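DUF6836 domain-containing protein (PDB 4PW1) is of unknown function but belongs to the DUF6836 family and folds into a nine-stranded antiparallel beta sheet surrounded by alpha helices. Local coordinates at residues 16-20 against 215-219; 174-178 against 204-208; 231-236 against 247-252. One frame throughout, in Å; residues are numbered along the deposited sequence.

Interaction 1. Residues 16-20 against 215-219; sequences NLLYL and SLSYD
Leu17 opens the contact by laying its two methyl branches against Ser215 to Ser217 of strand 214-218, the outermost strand at one end of the nine-stranded antiparallel sheet. The 16-20 segment is no regular strand, yet it runs beside this edge with its direction 40° from that of 215-218 and joins it through a single bridge, Tyr19 with Ser217. With CG of Leu17 anti to the backbone N (chi1 -177°) the branch point is brought near the strand, and its methyls divide: CD1 lies 3.8 Å from Ser215 OG, while CD2 rests on Ser217 CB. Leu18 works mainly through its backbone. Its N-H gives a hydrogen bond to a water, which in turn donates to Ser215 O, and its carbonyl O accepts Ser217 N at 2.8 Å in a nearly straight bond (173°). The side chain of Leu18 packs on Leu18 of the second subunit, so this edge is also part of the dimer contact. At Tyr19 the ring folds back over Ser217, whose CB sits over one ring face, displaced toward the rim, in a CH-pi contact of 4.0 Å from CB to the Tyr19 ring centroid; Met125 of helix 122-141 touches both residues. Ser217 OG, 3.5 Å from Tyr19 CE2, is itself hydrogen-bonded to His221 O. Leu20 returns to the strand with a second backbone bond, its N to Ser217 O at 3.0 Å. Beyond it the Leu20 and Tyr218 side chains cross at a slant, Leu20 CD1 3.7 Å from Tyr218 CD1.

Interaction 2. Residues 174-178 against 204-208; sequences FYMFF and IWELV
Phe178 holds its CG anti to the carbonyl carbon (chi1 -65°), which sends the ring from helix 173-190 to meet Ile204, Trp205 and Val208 of helix 198-210. Phe174, one turn earlier, has nearly the same first torsion and delivers its ring to Val208. In Val208 the two methyls diverge to serve both rings: CG1, placed opposite the backbone N, lies 3.7 Å from Phe174 CD1, whereas CG2 approaches the Phe178 ring at its edge, in the ring plane, 3.8 Å from CZ. Ile204 CG2 also meets the Phe178 rim, 3.6 Å from CE1, as the two side chains pass in opposite directions. The same methyl lies near the edge of the Phe177 ring.

The two helical segments run almost antiparallel, at 164°, with their axes 11.9 Å apart, a separation that leaves room for the phenyl rings. Both helices belong to the layer packed against the sheet: Leu236 and Met234 of strand 233-239 touch Phe177 and Ile204, respectively. No hydrogen bond joins the two segments, and the interface is built from aliphatic and aromatic carbon.

Trp205 supplies the aromatic pair. Its edge points at a face of Phe178 in an edge-to-face stack, with 5.7 Å between the Phe178 and Trp205 five-membered-ring centroids and planes at 64°. Trp205 CD1 stands 4.3 Å above the Phe178 plane, toward the ring's rim. The indole nitrogen, NE1, is hydrogen-bonded to Pro143 O, which ties the donor of the indole to the chain beyond helix 122-141. Phe139 of that helix meets both Phe178 and Trp205.

Interaction 3. Residues 231-236 against 247-252; sequences GTSMVL and GFSLKY
Leu236 and Phe248 face each other as a non-hydrogen-bonded pair in the beta hairpin of strands 233-239 and 244-251, where Leu236 CD2 rests 3.7 Å from Phe248 CB. The Phe248 ring itself leads away from this partner: its CG lies between the backbone N and the carbonyl carbon (chi1 75°), so that CB rather than the ring meets Leu236. Two residues along, Met234, a selenomethionine, pairs with Leu250, whose CD1 approaches Met234 CB at 4.0 Å. The Met234 chain runs out extended through its first two torsions, which take SE away from the opposite strand; the bend at chi3 (77°) turns only the terminal methyl CE. Leu236, Phe248, Met234 and Leu250 share one face of the sheet.

Ser233, Val235, Ser249 and Lys251 occupy the other. Between the strands, the backbone bonds come in reciprocal pairs, Ser233 with Lys251 and Val235 with Ser249; Lys251 N to Ser233 O, at 2.9 Å, is almost straight (175°). Lys251 is extended beyond CG and takes its ammonium away from Ser233, NZ making a weak hydrogen bond to Ser22 O of the second subunit. At the open end of the hairpin, Thr232 OG1 donates to the C-terminal carboxylate, Tyr252 OXT, at 3.2 Å.

The two faces look onto different surroundings. Met234 packs on Leu207 and Val208 of helix 198-210, and Leu236 on Phe174 of helix 173-190. On the opposite face, Ser233 OG is hydrogen-bonded to Ser22 OG of the second subunit, and Ser249 OG to Tyr29 O of its own chain. Strands 221-227 and 106-114 flank the hairpin, bonded to 233-239 and 244-251 respectively.

Interactions 2 and 3 form one continuous core: their centres are 11 Å apart and they touch directly, as where Phe177 CZ packs 3.6 Å from Phe248 CD1. Interaction 2 is wholly apolar, joining two helices through rings and methyls, whereas interaction 3 is a ladder of backbone bonds with apolar side chains on its helix-facing side. Interaction 1 lies farther out, about 17 Å from interaction 3 between centres, and is only partly buried; two strand-like bonds and a bridging water attach an irregular segment to the same sheet's edge. Interactions 1 and 3, unlike interaction 2, also reach the second subunit.

Interaction 1. Residues 16-20 against 215-219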
loop_
_atom_site.group_PDB
_atom_site.type_symbol
_atom_site.label_atom_id
_atom_site.label_comp_id
_atom_site.label_asym_id
_atom_site.label_seq_id
_atom_site.Cartn_x
_atom_site.Cartn_y
_atom_site.Cartn_z
ATOM N N ASN B 16 4.998 -14.078 -12.910
ATOM C CA ASN B 16 3.870 -14.245 -11.978
ATOM C C ASN B 16 3.993 -13.447 -10.656
ATOM O O ASN B 16 2.984 -12.937 -10.203
ATOM C CB ASN B 16 3.598 -15.723 -11.698
ATOM C CG ASN B 16 4.849 -16.502 -11.414
ATOM O OD1 ASN B 16 5.785 -15.986 -10.821
ATOM N ND2 ASN B 16 4.877 -17.754 -11.845
ATOM N N LEU B 17 5.188 -13.320 -10.053
ATOM C CA LEU B 17 5.312 -12.527 -8.833
ATOM C C LEU B 17 5.081 -11.044 -9.109
ATOM O O LEU B 17 5.789 -10.437 -9.899
ATOM C CB LEU B 17 6.666 -12.706 -8.150
ATOM C CG LEU B 17 6.839 -11.953 -6.828
ATOM C CD1 LEU B 17 5.829 -12.333 -5.768
ATOM C CD2 LEU B 17 8.252 -12.181 -6.317
ATOM N N LEU B 18 4.103 -10.454 -8.443
ATOM C CA LEU B 18 3.788 -9.054 -8.649
ATOM C C LEU B 18 4.743 -8.122 -7.901
ATOM O O LEU B 18 4.876 -8.200 -6.677
ATOM C CB LEU B 18 2.340 -8.797 -8.220
ATOM C CG LEU B 18 1.896 -7.350 -8.416
ATOM C CD1 LEU B 18 1.704 -7.068 -9.909
ATOM C CD2 LEU B 18 0.623 -7.093 -7.633
ATOM N N TYR B 19 5.357 -7.174 -8.599
ATOM C CA TYR B 19 6.158 -6.148 -7.900
ATOM C C TYR B 19 5.380 -4.852 -7.779
ATOM O O TYR B 19 4.797 -4.424 -8.768
ATOM C CB TYR B 19 7.434 -5.842 -8.700
ATOM C CG TYR B 19 8.440 -6.979 -8.680
ATOM C CD1 TYR B 19 8.226 -8.136 -9.430
ATOM C CD2 TYR B 19 9.594 -6.899 -7.895
ATOM C CE1 TYR B 19 9.148 -9.181 -9.411
ATOM C CE2 TYR B 19 10.525 -7.936 -7.867
ATOM C CZ TYR B 19 10.291 -9.067 -8.616
ATOM O OH TYR B 19 11.214 -10.065 -8.608
ATOM N N LEU B 20 5.411 -4.171 -6.640
ATOM C CA LEU B 20 4.868 -2.801 -6.586
ATOM C C LEU B 20 5.832 -1.744 -7.181
ATOM O O LEU B 20 6.996 -1.926 -7.116
ATOM C CB LEU B 20 4.491 -2.428 -5.161
ATOM C CG LEU B 20 3.420 -3.284 -4.548
ATOM C CD1 LEU B 20 2.996 -2.660 -3.223
ATOM C CD2 LEU B 20 2.221 -3.446 -5.437
ATOM N N SER B 215 0.938 -13.523 -2.564
ATOM C CA SER B 215 2.155 -12.772 -2.320
ATOM C C SER B 215 2.387 -11.624 -3.287
ATOM O O SER B 215 1.837 -11.587 -4.361
ATOM C CB SER B 215 3.347 -13.718 -2.374
ATOM O OG SER B 215 3.425 -14.291 -3.645
ATOM N N LEU B 216 3.224 -10.695 -2.867
ATOM C CA LEU B 216 3.748 -9.652 -3.764
ATOM C C LEU B 216 5.156 -9.308 -3.289
ATOM O O LEU B 216 5.569 -9.697 -2.179
ATOM C CB LEU B 216 2.833 -8.419 -3.744
ATOM C CG LEU B 216 2.611 -7.712 -2.410
ATOM C CD1 LEU B 216 3.842 -6.946 -1.924
ATOM C CD2 LEU B 216 1.411 -6.758 -2.524
ATOM N N SER B 217 5.878 -8.593 -4.137
ATOM C CA SER B 217 7.189 -8.126 -3.802
ATOM C C SER B 217 7.142 -6.637 -3.615
ATOM O O SER B 217 6.590 -5.865 -4.463
ATOM C CB SER B 217 8.203 -8.535 -4.861
ATOM O OG SER B 217 9.505 -8.107 -4.499
ATOM N N TYR B 218 7.753 -6.214 -2.525
ATOM C CA TYR B 218 7.847 -4.807 -2.197
ATOM C C TYR B 218 9.133 -4.584 -1.417
ATOM O O TYR B 218 9.409 -5.293 -0.453
ATOM C CB TYR B 218 6.677 -4.449 -1.288
ATOM C CG TYR B 218 6.589 -2.996 -0.871
ATOM C CD1 TYR B 218 6.303 -1.971 -1.809
ATOM C CD2 TYR B 218 6.725 -2.637 0.468
ATOM C CE1 TYR B 218 6.153 -0.633 -1.406
ATOM C CE2 TYR B 218 6.610 -1.317 0.868
ATOM C CZ TYR B 218 6.313 -0.325 -0.074
ATOM O OH TYR B 218 6.143 0.961 0.332
ATOM N N ASP B 219 9.896 -3.577 -1.824
ATOM C CA ASP B 219 11.031 -3.116 -1.045
ATOM C C ASP B 219 12.065 -4.247 -0.718
ATOM O O ASP B 219 12.556 -4.354 0.400
ATOM C CB ASP B 219 10.498 -2.480 0.232
ATOM C CG ASP B 219 11.544 -1.697 0.969
ATOM O OD1 ASP B 219 12.444 -1.149 0.311
ATOM O OD2 ASP B 219 11.466 -1.662 2.206
HETATM O O HOH W 1 2.158 -11.850 -6.998
#

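Interaction 2. Residues 174-178 against 204-208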
loop_
_atom_site.group_PDB
_atom_site.type_symbol
_atom_site.label_atom_id
_atom_site.label_comp_id
_atom_site.label_asym_id
_atom_site.label_seq_id
_atom_site.Cartn_x
_atom_site.Cartn_y
_atom_site.Cartn_z
ATOM N N PHE B 174 8.543 -21.261 7.874
ATOM C CA PHE B 174 7.347 -21.205 8.711
ATOM C C PHE B 174 7.684 -21.802 10.058
ATOM O O PHE B 174 7.444 -21.163 11.059
ATOM C CB PHE B 174 6.136 -21.877 8.042
ATOM C CG PHE B 174 5.674 -21.163 6.810
ATOM C CD1 PHE B 174 4.833 -20.077 6.907
ATOM C CD2 PHE B 174 6.148 -21.529 5.553
ATOM C CE1 PHE B 174 4.424 -19.389 5.793
ATOM C CE2 PHE B 174 5.754 -20.829 4.424
ATOM C CZ PHE B 174 4.892 -19.741 4.540
ATOM N N TYR B 175 8.302 -22.988 10.064
ATOM C CA TYR B 175 8.717 -23.609 11.320
ATOM C C TYR B 175 9.640 -22.695 12.126
ATOM O O TYR B 175 9.486 -22.576 13.347
ATOM C CB TYR B 175 9.407 -24.952 11.090
ATOM C CG TYR B 175 8.557 -26.056 10.526
ATOM C CD1 TYR B 175 7.157 -26.064 10.675
ATOM C CD2 TYR B 175 9.150 -27.150 9.899
ATOM C CE1 TYR B 175 6.391 -27.118 10.183
ATOM C CE2 TYR B 175 8.396 -28.213 9.404
ATOM C CZ TYR B 175 7.013 -28.203 9.548
ATOM O OH TYR B 175 6.251 -29.240 9.033
HETATM N N MSE B 176 10.598 -22.045 11.456
HETATM C CA MSE B 176 11.566 -21.222 12.165
HETATM C C MSE B 176 10.888 -20.028 12.777
HETATM O O MSE B 176 11.169 -19.643 13.945
HETATM C CB MSE B 176 12.672 -20.688 11.263
HETATM C CG MSE B 176 13.572 -21.830 10.824
HETATM SE SE MSE B 176 15.070 -21.110 9.733
HETATM C CE MSE B 176 14.281 -19.994 8.274
ATOM N N PHE B 177 10.003 -19.411 12.004
ATOM C CA PHE B 177 9.317 -18.218 12.500
ATOM C C PHE B 177 8.377 -18.573 13.664
ATOM O O PHE B 177 8.378 -17.912 14.682
ATOM C CB PHE B 177 8.542 -17.545 11.388
ATOM C CG PHE B 177 7.750 -16.348 11.852
ATOM C CD1 PHE B 177 8.390 -15.173 12.207
ATOM C CD2 PHE B 177 6.379 -16.431 11.976
ATOM C CE1 PHE B 177 7.658 -14.087 12.664
ATOM C CE2 PHE B 177 5.636 -15.358 12.413
ATOM C CZ PHE B 177 6.287 -14.182 12.751
ATOM N N PHE B 178 7.591 -19.629 13.538
ATOM C CA PHE B 178 6.702 -20.021 14.655
ATOM C C PHE B 178 7.461 -20.394 15.916
ATOM O O PHE B 178 7.032 -20.069 17.036
ATOM C CB PHE B 178 5.762 -21.157 14.235
ATOM C CG PHE B 178 4.795 -20.756 13.165
ATOM C CD1 PHE B 178 4.246 -19.510 13.157
ATOM C CD2 PHE B 178 4.470 -21.618 12.147
ATOM C CE1 PHE B 178 3.382 -19.117 12.144
ATOM C CE2 PHE B 178 3.576 -21.237 11.160
ATOM C CZ PHE B 178 3.032 -20.000 11.169
ATOM N N ILE B 204 -1.985 -16.603 14.422
ATOM C CA ILE B 204 -0.963 -16.563 13.393
ATOM C C ILE B 204 -0.835 -17.933 12.722
ATOM O O ILE B 204 -0.826 -18.054 11.483
ATOM C CB ILE B 204 0.390 -16.088 14.005
ATOM C CG1 ILE B 204 0.277 -14.621 14.446
ATOM C CG2 ILE B 204 1.502 -16.222 13.009
ATOM C CD1 ILE B 204 1.396 -14.194 15.384
ATOM N N TRP B 205 -0.757 -18.974 13.547
ATOM C CA TRP B 205 -0.660 -20.317 13.041
ATOM C C TRP B 205 -1.859 -20.694 12.199
ATOM O O TRP B 205 -1.713 -21.247 11.089
ATOM C CB TRP B 205 -0.498 -21.238 14.248
ATOM C CG TRP B 205 -0.384 -22.659 14.005
ATOM C CD1 TRP B 205 0.754 -23.356 13.691
ATOM C CD2 TRP B 205 -1.438 -23.605 14.059
ATOM N NE1 TRP B 205 0.465 -24.703 13.592
ATOM C CE2 TRP B 205 -0.876 -24.877 13.805
ATOM C CE3 TRP B 205 -2.804 -23.525 14.359
ATOM C CZ2 TRP B 205 -1.642 -26.044 13.855
ATOM C CZ3 TRP B 205 -3.572 -24.686 14.338
ATOM C CH2 TRP B 205 -2.988 -25.921 14.096
ATOM N N GLU B 206 -3.054 -20.414 12.721
ATOM C CA GLU B 206 -4.279 -20.780 12.042
ATOM C C GLU B 206 -4.435 -20.056 10.678
ATOM O O GLU B 206 -4.924 -20.641 9.710
ATOM C CB GLU B 206 -5.505 -20.492 12.903
ATOM C CG GLU B 206 -6.809 -20.996 12.302
ATOM C CD GLU B 206 -8.016 -20.507 13.064
ATOM O OE1 GLU B 206 -8.207 -19.284 12.988
ATOM O OE2 GLU B 206 -8.747 -21.305 13.753
ATOM N N LEU B 207 -4.046 -18.796 10.608
ATOM C CA LEU B 207 -4.112 -18.114 9.333
ATOM C C LEU B 207 -3.241 -18.763 8.281
ATOM O O LEU B 207 -3.702 -19.002 7.137
ATOM C CB LEU B 207 -3.666 -16.688 9.462
ATOM C CG LEU B 207 -4.741 -15.806 10.049
ATOM C CD1 LEU B 207 -4.082 -14.503 10.472
ATOM C CD2 LEU B 207 -5.873 -15.610 9.059
ATOM N N VAL B 208 -2.016 -19.115 8.651
ATOM C CA VAL B 208 -1.143 -19.747 7.678
ATOM C C VAL B 208 -1.693 -21.128 7.286
ATOM O O VAL B 208 -1.564 -21.585 6.135
ATOM C CB VAL B 208 0.301 -19.834 8.194
ATOM C CG1 VAL B 208 1.195 -20.571 7.206
ATOM C CG2 VAL B 208 0.839 -18.460 8.405
#

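Interaction 3. Residues 231-236 against 247-252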
loop_
_atom_site.group_PDB
_atom_site.type_symbol
_atom_site.label_atom_id
_atom_site.label_comp_id
_atom_site.label_asym_id
_atom_site.label_seq_id
_atom_site.Cartn_x
_atom_site.Cartn_y
_atom_site.Cartn_z
ATOM N N GLY B 231 -12.349 -10.901 8.320
ATOM C CA GLY B 231 -11.596 -9.627 8.387
ATOM C C GLY B 231 -10.207 -9.684 9.029
ATOM O O GLY B 231 -9.428 -8.728 8.903
ATOM N N THR B 232 -9.868 -10.792 9.688
ATOM C CA THR B 232 -8.493 -10.979 10.209
ATOM C C THR B 232 -7.501 -11.206 9.073
ATOM O O THR B 232 -7.756 -11.988 8.168
ATOM C CB THR B 232 -8.414 -12.159 11.164
ATOM O OG1 THR B 232 -9.277 -11.909 12.251
ATOM C CG2 THR B 232 -6.978 -12.359 11.690
ATOM N N SER B 233 -6.381 -10.513 9.089
ATOM C CA SER B 233 -5.406 -10.753 8.060
ATOM C C SER B 233 -3.996 -10.554 8.577
ATOM O O SER B 233 -3.755 -9.880 9.590
ATOM C CB SER B 233 -5.712 -9.862 6.826
ATOM O OG SER B 233 -5.416 -8.522 7.103
HETATM N N MSE B 234 -3.056 -11.142 7.862
HETATM C CA MSE B 234 -1.676 -11.024 8.241
HETATM C C MSE B 234 -0.790 -10.994 7.049
HETATM O O MSE B 234 -1.145 -11.486 5.976
HETATM C CB MSE B 234 -1.391 -12.170 9.202
HETATM C CG MSE B 234 0.073 -12.505 9.235
HETATM SE SE MSE B 234 0.411 -13.919 10.584
HETATM C CE MSE B 234 -0.261 -15.157 9.431
ATOM N N VAL B 235 0.373 -10.374 7.229
ATOM C CA VAL B 235 1.447 -10.428 6.276
ATOM C C VAL B 235 2.695 -10.879 6.982
ATOM O O VAL B 235 3.019 -10.394 8.067
ATOM C CB VAL B 235 1.690 -9.042 5.651
ATOM C CG1 VAL B 235 2.848 -9.102 4.699
ATOM C CG2 VAL B 235 0.455 -8.561 4.961
ATOM N N LEU B 236 3.332 -11.898 6.419
ATOM C CA LEU B 236 4.656 -12.312 6.840
ATOM C C LEU B 236 5.658 -11.724 5.861
ATOM O O LEU B 236 5.491 -11.857 4.676
ATOM C CB LEU B 236 4.750 -13.831 6.852
ATOM C CG LEU B 236 3.929 -14.505 7.934
ATOM C CD1 LEU B 236 3.941 -16.021 7.752
ATOM C CD2 LEU B 236 4.498 -14.151 9.302
ATOM N N GLY B 247 9.786 -10.320 9.676
ATOM C CA GLY B 247 8.738 -9.546 10.298
ATOM C C GLY B 247 7.355 -10.038 10.002
ATOM O O GLY B 247 7.172 -10.973 9.226
ATOM N N PHE B 248 6.371 -9.389 10.617
ATOM C CA PHE B 248 4.996 -9.656 10.375
ATOM C C PHE B 248 4.125 -8.488 10.779
ATOM O O PHE B 248 4.548 -7.616 11.513
ATOM C CB PHE B 248 4.495 -10.906 11.131
ATOM C CG PHE B 248 4.290 -10.675 12.606
ATOM C CD1 PHE B 248 5.350 -10.759 13.488
ATOM C CD2 PHE B 248 3.029 -10.371 13.116
ATOM C CE1 PHE B 248 5.160 -10.526 14.852
ATOM C CE2 PHE B 248 2.843 -10.117 14.476
ATOM C CZ PHE B 248 3.923 -10.195 15.342
ATOM N N SER B 249 2.890 -8.512 10.283
ATOM C CA SER B 249 1.837 -7.574 10.629
ATOM C C SER B 249 0.611 -8.424 10.814
ATOM O O SER B 249 0.278 -9.220 9.925
ATOM C CB SER B 249 1.557 -6.594 9.478
ATOM O OG SER B 249 0.348 -5.864 9.721
ATOM N N LEU B 250 -0.079 -8.247 11.929
ATOM C CA LEU B 250 -1.317 -8.982 12.207
ATOM C C LEU B 250 -2.432 -8.022 12.567
ATOM O O LEU B 250 -2.274 -7.186 13.453
ATOM C CB LEU B 250 -1.099 -9.960 13.378
ATOM C CG LEU B 250 -2.371 -10.639 13.909
ATOM C CD1 LEU B 250 -2.936 -11.532 12.844
ATOM C CD2 LEU B 250 -2.089 -11.419 15.191
ATOM N N LYS B 251 -3.532 -8.095 11.833
ATOM C CA LYS B 251 -4.694 -7.263 12.104
ATOM C C LYS B 251 -5.919 -8.148 12.350
ATOM O O LYS B 251 -6.384 -8.824 11.436
ATOM C CB LYS B 251 -4.994 -6.359 10.919
ATOM C CG LYS B 251 -6.202 -5.476 11.150
ATOM C CD LYS B 251 -6.503 -4.645 9.905
ATOM C CE LYS B 251 -7.672 -3.741 10.160
ATOM N NZ LYS B 251 -7.594 -2.630 9.199
ATOM N N TYR B 252 -6.458 -8.111 13.564
ATOM C CA TYR B 252 -7.717 -8.818 13.827
ATOM C C TYR B 252 -8.875 -8.159 13.113
ATOM O O TYR B 252 -8.906 -6.949 12.995
ATOM C CB TYR B 252 -8.024 -8.895 15.298
ATOM C CG TYR B 252 -7.202 -9.916 16.014
ATOM C CD1 TYR B 252 -7.603 -11.239 16.099
ATOM C CD2 TYR B 252 -6.025 -9.555 16.607
ATOM C CE1 TYR B 252 -6.854 -12.180 16.796
ATOM C CE2 TYR B 252 -5.246 -10.482 17.259
ATOM C CZ TYR B 252 -5.668 -11.788 17.379
ATOM O OH TYR B 252 -4.884 -12.679 18.076
ATOM O OXT TYR B 252 -9.800 -8.827 12.659
#